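Local coordinates for protein alkaline phosphatase (Thermus thermophilus, PDB 7KWD) that probably hydrolyses phosphate monoesters as a homodimeric alkaline phosphatase that uses zinc and magnesium ions, at residues V92-A97 with P157-E162; V45-S50 with H146-S151. All blocks are in the same frame, centred on the assembly; numbering follows the deposited sequence.

Contact 1: residues V92-A97 with P157-E162; sequences VTESSA and PDRNAE. With ZN (zinc ion), chain E; TLA (L(+)-tartaric acid), chain C.
The R159 guanidinium meets both the E94 carboxylate and a bound tartrate at its edge. Tartrate O3 lies in its plane, E94 OE2 is tilted slightly from it, and the S95 and S96 backbone amides approach obliquely. This is the active-site pocket of the alkaline phosphatase fold, where S95, the predicted phosphoserine nucleophile, starts helix 95-104 and R159 reaches in from the loop before helix 162-172. The E94 and R159 planes stand 72° apart, so the salt bridge, 2.8 Å from R159 NH2 to E94 OE2, is a single-atom bond rather than a side-by-side pairing. E94 is also the N-cap. Its CG sits between backbone N and carbonyl carbon (chi1 48°), and a second bend at chi2 folds the carboxylate back over the helix start. OE1 accepts A97 N at 3.0 Å through its syn lone pair, while OE2 takes S96 N at 3.1 Å from above the carboxylate plane and S96 OG at 2.6 Å. Three donors thus grip OE2. With an alanine in place of E94, R159 would probably lose its carboxylate partner in the protein, and the S96 and A97 amides their cap. The tartrate, probably from the crystallisation liquor, occupies a place consistent with that of substrate phosphate. S95 OG binds zinc at 2.1 Å, and tartrate O3 accepts from both R159 NH2, at 3.0 Å, and S95 N, at 2.9 Å.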
loop_
_atom_site.group_PDB
_atom_site.type_symbol
_atom_site.label_atom_id
_atom_site.label_comp_id
_atom_site.label_asym_id
_atom_site.label_seq_id
_atom_site.Cartn_x
_atom_site.Cartn_y
_atom_site.Cartn_z
ATOM N N VAL A 92 2.415 -0.211 14.397
ATOM C CA VAL A 92 2.713 -1.394 13.610
ATOM C C VAL A 92 2.473 -2.620 14.467
ATOM O O VAL A 92 3.162 -2.828 15.480
ATOM C CB VAL A 92 4.147 -1.381 13.079
ATOM C CG1 VAL A 92 4.418 -2.646 12.242
ATOM C CG2 VAL A 92 4.393 -0.098 12.296
ATOM N N THR A 93 1.520 -3.443 14.057
ATOM C CA THR A 93 1.123 -4.595 14.846
ATOM C C THR A 93 2.038 -5.758 14.513
ATOM O O THR A 93 2.722 -5.761 13.498
ATOM C CB THR A 93 -0.326 -4.967 14.529
ATOM O OG1 THR A 93 -0.838 -5.933 15.442
ATOM C CG2 THR A 93 -0.398 -5.536 13.133
ATOM N N GLU A 94 1.988 -6.794 15.331
ATOM C CA GLU A 94 2.394 -8.107 14.808
ATOM C C GLU A 94 1.184 -9.039 14.880
ATOM O O GLU A 94 0.048 -8.619 15.160
ATOM C CB GLU A 94 3.649 -8.630 15.512
ATOM C CG GLU A 94 3.605 -8.550 17.005
ATOM C CD GLU A 94 2.482 -9.427 17.571
ATOM O OE1 GLU A 94 1.373 -8.884 17.797
ATOM O OE2 GLU A 94 2.688 -10.658 17.763
ATOM N N SER A 95 1.442 -10.318 14.619
ATOM C CA SER A 95 0.368 -11.228 14.241
ATOM C C SER A 95 -0.574 -11.554 15.395
ATOM O O SER A 95 -1.777 -11.745 15.171
ATOM C CB SER A 95 0.963 -12.505 13.673
ATOM O OG SER A 95 1.063 -12.440 12.286
ATOM N N SER A 96 -0.063 -11.676 16.635
ATOM C CA SER A 96 -0.955 -12.055 17.739
ATOM C C SER A 96 -1.943 -10.939 18.046
ATOM O O SER A 96 -3.145 -11.190 18.200
ATOM C CB SER A 96 -0.169 -12.417 19.005
ATOM O OG SER A 96 0.721 -11.391 19.376
ATOM N N ALA A 97 -1.462 -9.691 18.128
ATOM C CA ALA A 97 -2.386 -8.588 18.360
ATOM C C ALA A 97 -3.344 -8.425 17.187
ATOM O O ALA A 97 -4.527 -8.140 17.377
ATOM C CB ALA A 97 -1.606 -7.297 18.623
ATOM N N PRO A 157 -0.205 -16.234 27.315
ATOM C CA PRO A 157 0.547 -14.974 27.399
ATOM C C PRO A 157 1.739 -14.905 26.479
ATOM O O PRO A 157 2.236 -13.798 26.267
ATOM C CB PRO A 157 0.997 -14.911 28.869
ATOM C CG PRO A 157 0.889 -16.308 29.364
ATOM C CD PRO A 157 -0.225 -16.949 28.608
ATOM N N ASP A 158 2.179 -16.027 25.905
ATOM C CA ASP A 158 3.382 -16.105 25.071
ATOM C C ASP A 158 3.043 -16.846 23.777
ATOM O O ASP A 158 2.872 -18.078 23.790
ATOM C CB ASP A 158 4.502 -16.837 25.827
ATOM C CG ASP A 158 5.843 -16.880 25.063
ATOM O OD1 ASP A 158 5.992 -16.197 24.025
ATOM O OD2 ASP A 158 6.744 -17.615 25.525
ATOM N N ARG A 159 2.956 -16.092 22.667
ATOM C CA ARG A 159 2.647 -16.696 21.381
ATOM C C ARG A 159 3.664 -17.773 21.025
ATOM O O ARG A 159 3.342 -18.724 20.320
ATOM C CB ARG A 159 2.596 -15.639 20.264
ATOM C CG ARG A 159 3.849 -14.789 20.085
ATOM C CD ARG A 159 3.820 -13.935 18.820
ATOM N NE ARG A 159 3.808 -14.710 17.570
ATOM C CZ ARG A 159 3.759 -14.159 16.354
ATOM N NH1 ARG A 159 3.796 -14.920 15.258
ATOM N NH2 ARG A 159 3.690 -12.833 16.233
ATOM N N ASN A 160 4.890 -17.648 21.533
ATOM C CA ASN A 160 5.965 -18.552 21.138
ATOM C C ASN A 160 5.977 -19.862 21.918
ATOM O O ASN A 160 6.743 -20.771 21.563
ATOM C CB ASN A 160 7.293 -17.801 21.280
ATOM C CG ASN A 160 7.446 -16.705 20.241
ATOM O OD1 ASN A 160 7.101 -16.885 19.073
ATOM N ND2 ASN A 160 7.929 -15.557 20.673
ATOM N N ALA A 161 5.123 -20.010 22.923
ATOM C CA ALA A 161 5.065 -21.242 23.701
ATOM C C ALA A 161 4.258 -22.301 22.952
ATOM O O ALA A 161 3.228 -22.799 23.402
ATOM C CB ALA A 161 4.482 -20.945 25.075
ATOM N N GLU A 162 4.737 -22.628 21.754
ATOM C CA GLU A 162 3.923 -23.471 20.877
ATOM C C GLU A 162 3.874 -24.907 21.337
ATOM O O GLU A 162 2.915 -25.621 20.997
ATOM C CB GLU A 162 4.456 -23.395 19.447
ATOM C CG GLU A 162 4.268 -21.982 18.859
ATOM C CD GLU A 162 4.692 -21.888 17.394
ATOM O OE1 GLU A 162 5.742 -21.248 17.132
ATOM O OE2 GLU A 162 3.981 -22.476 16.536
HETATM ZN ZN ZN E . 0.747 -11.448 10.507
HETATM O O1 TLA C . 7.100 -13.875 11.572
HETATM O O11 TLA C . 7.028 -14.000 13.757
HETATM C C1 TLA C . 6.813 -13.346 12.685
HETATM C C2 TLA C . 6.179 -11.935 12.723
HETATM O O2 TLA C . 6.850 -11.073 13.624
HETATM C C3 TLA C . 4.765 -12.183 13.255
HETATM O O3 TLA C . 4.167 -11.070 13.855
HETATM C C4 TLA C . 3.767 -12.618 12.214
HETATM O O4 TLA C . 3.220 -13.738 12.359
HETATM O O41 TLA C . 3.500 -11.871 11.239
#

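Contact 2: residues V45-S50 with H146-S151; sequences VYDGFS and HATPAS. With MG (magnesium ion), chain D; ZN (zinc ion), chain E.
The magnesium site of the enzyme joins D47 and T148, which supply two of the three protein ligands of the ion; E270 supplies the third. D47 OD2 lies 2.2 Å from the magnesium and T148 OG1 2.4 Å from it. Water 1 stands across the metal from D47 OD2 and water 3 across from T148 OG1, and water 2 and E270 bring the ligand count to six, as expected of an octahedral site. The two protein oxygens, D47 OD2 and T148 OG1, are 3.0 Å apart because they occupy neighbouring positions on one metal, not because they are hydrogen-bonded to each other. D47 has a second task: its other oxygen, OD1, binds zinc at 2.2 Å, making the carboxylate a bridge between the two ions. S95, D317 and H318 complete that zinc site. In the alkaline phosphatase fold the metals gather at the C-terminal end of the central parallel strands; V45 lies on strand 40-46, whose neighbours are 265-271 and 310-325, with D47 two residues on, and T148 lies in the first turn of helix 147-153. The threonine is turned so that OG1 is anti to its carbonyl carbon (chi1 -62°), which aims the hydroxyl at magnesium and leaves the methyl CG2, the other branch, to meet V45 CG1 tip to tip at 4.2 Å. H146, a predicted magnesium residue, does not touch the ion directly here. Instead water 1, bound to magnesium at 2.1 Å, lies at the edge of the imidazole and in its plane, 2.9 Å from H146 ND1, and accepts from T148 N at 3.1 Å. One turn on, S151 OG donates to T148 O, which also receives Q268 NE2.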
loop_
_atom_site.group_PDB
_atom_site.type_symbol
_atom_site.label_atom_id
_atom_site.label_comp_id
_atom_site.label_asym_id
_atom_site.label_seq_id
_atom_site.Cartn_x
_atom_site.Cartn_y
_atom_site.Cartn_z
ATOM N N VAL A 45 -7.222 -15.651 5.916
ATOM C CA VAL A 45 -6.252 -14.609 6.258
ATOM C C VAL A 45 -5.068 -14.701 5.305
ATOM O O VAL A 45 -4.437 -15.754 5.191
ATOM C CB VAL A 45 -5.772 -14.742 7.705
ATOM C CG1 VAL A 45 -4.734 -13.652 8.007
ATOM C CG2 VAL A 45 -6.947 -14.698 8.653
ATOM N N TYR A 46 -4.771 -13.585 4.632
ATOM C CA TYR A 46 -3.529 -13.390 3.896
ATOM C C TYR A 46 -2.557 -12.684 4.845
ATOM O O TYR A 46 -2.612 -11.475 5.026
ATOM C CB TYR A 46 -3.787 -12.548 2.651
ATOM C CG TYR A 46 -4.381 -13.235 1.430
ATOM C CD1 TYR A 46 -5.623 -13.860 1.477
ATOM C CD2 TYR A 46 -3.740 -13.166 0.197
ATOM C CE1 TYR A 46 -6.172 -14.426 0.348
ATOM C CE2 TYR A 46 -4.292 -13.719 -0.946
ATOM C CZ TYR A 46 -5.501 -14.350 -0.864
ATOM O OH TYR A 46 -6.045 -14.927 -1.987
ATOM N N ASP A 47 -1.659 -13.436 5.476
ATOM C CA ASP A 47 -0.787 -12.857 6.481
ATOM C C ASP A 47 0.304 -12.017 5.823
ATOM O O ASP A 47 1.015 -12.500 4.949
ATOM C CB ASP A 47 -0.162 -13.952 7.341
ATOM C CG ASP A 47 0.310 -13.423 8.651
ATOM O OD1 ASP A 47 1.118 -12.471 8.594
ATOM O OD2 ASP A 47 -0.153 -13.917 9.719
ATOM N N GLY A 48 0.434 -10.769 6.246
ATOM C CA GLY A 48 1.488 -9.895 5.747
ATOM C C GLY A 48 1.295 -9.350 4.347
ATOM O O GLY A 48 2.231 -8.768 3.770
ATOM N N PHE A 49 0.074 -9.437 3.817
ATOM C CA PHE A 49 -0.216 -9.162 2.417
ATOM C C PHE A 49 -0.480 -7.682 2.201
ATOM O O PHE A 49 -1.431 -7.121 2.747
ATOM C CB PHE A 49 -1.422 -10.001 1.996
ATOM C CG PHE A 49 -1.857 -9.851 0.565
ATOM C CD1 PHE A 49 -1.078 -10.333 -0.473
ATOM C CD2 PHE A 49 -3.114 -9.278 0.261
ATOM C CE1 PHE A 49 -1.506 -10.247 -1.793
ATOM C CE2 PHE A 49 -3.539 -9.181 -1.051
ATOM C CZ PHE A 49 -2.751 -9.682 -2.079
ATOM N N SER A 50 0.359 -7.062 1.386
ATOM C CA SER A 50 0.254 -5.634 1.106
ATOM C C SER A 50 -0.341 -5.403 -0.268
ATOM O O SER A 50 -0.500 -6.337 -1.064
ATOM C CB SER A 50 1.640 -4.985 1.190
ATOM O OG SER A 50 2.373 -5.298 0.047
ATOM N N HIS A 146 0.836 -21.611 15.313
ATOM C CA HIS A 146 1.299 -20.239 15.173
ATOM C C HIS A 146 0.194 -19.247 15.541
ATOM O O HIS A 146 -0.951 -19.608 15.817
ATOM C CB HIS A 146 1.807 -20.026 13.752
ATOM C CG HIS A 146 2.921 -19.037 13.638
ATOM N ND1 HIS A 146 2.817 -17.901 12.862
ATOM C CD2 HIS A 146 4.177 -19.030 14.161
ATOM C CE1 HIS A 146 3.954 -17.225 12.929
ATOM N NE2 HIS A 146 4.796 -17.888 13.706
ATOM N N ALA A 147 0.582 -17.970 15.584
ATOM C CA ALA A 147 -0.245 -16.961 16.240
ATOM C C ALA A 147 -1.604 -16.813 15.582
ATOM O O ALA A 147 -2.619 -16.676 16.269
ATOM C CB ALA A 147 0.460 -15.615 16.224
ATOM N N THR A 148 -1.661 -16.850 14.248
ATOM C CA THR A 148 -2.911 -16.484 13.593
ATOM C C THR A 148 -3.987 -17.521 13.853
ATOM O O THR A 148 -5.091 -17.151 14.289
ATOM C CB THR A 148 -2.665 -16.268 12.099
ATOM O OG1 THR A 148 -1.742 -15.184 11.925
ATOM C CG2 THR A 148 -3.969 -15.940 11.422
ATOM N N PRO A 149 -3.756 -18.807 13.633
ATOM C CA PRO A 149 -4.769 -19.804 14.025
ATOM C C PRO A 149 -4.984 -19.842 15.515
ATOM O O PRO A 149 -6.137 -19.928 15.988
ATOM C CB PRO A 149 -4.188 -21.136 13.495
ATOM C CG PRO A 149 -2.744 -20.869 13.237
ATOM C CD PRO A 149 -2.637 -19.395 12.885
ATOM N N ALA A 150 -3.890 -19.751 16.289
ATOM C CA ALA A 150 -4.041 -19.971 17.721
ATOM C C ALA A 150 -4.858 -18.858 18.355
ATOM O O ALA A 150 -5.642 -19.106 19.284
ATOM C CB ALA A 150 -2.676 -20.104 18.388
ATOM N N SER A 151 -4.698 -17.619 17.862
ATOM C CA SER A 151 -5.403 -16.501 18.472
ATOM C C SER A 151 -6.904 -16.635 18.314
ATOM O O SER A 151 -7.650 -15.921 18.984
ATOM C CB SER A 151 -4.952 -15.188 17.843
ATOM O OG SER A 151 -5.439 -15.118 16.493
HETATM MG MG MG D . 0.210 -15.786 10.719
HETATM ZN ZN ZN E . 0.747 -11.448 10.507
HETATM O O HOH W 1 0.165 -17.606 11.812
HETATM O O HOH W 2 1.338 -15.133 12.175
HETATM O O HOH W 3 2.151 -15.926 9.446
#

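Both contacts are buried and share one zinc ion, bound by S95 in contact 1 and by D47 in contact 2, but contact 2 sits deeper: its centre is about 4 Å from that of the chain, against about 13 Å for contact 1. They meet directly where S95 OG lies 3.2 Å from D47 OD2, a probable hydrogen bond, and where R159 packs on H146 and A147. Contact 1 joins a helix start to a loop through a salt bridge and capping bonds, with S331 of the second subunit packing on E94. Contact 2 joins a strand end to a helix start, and metal coordination takes the place of hydrogen bonds between its segments.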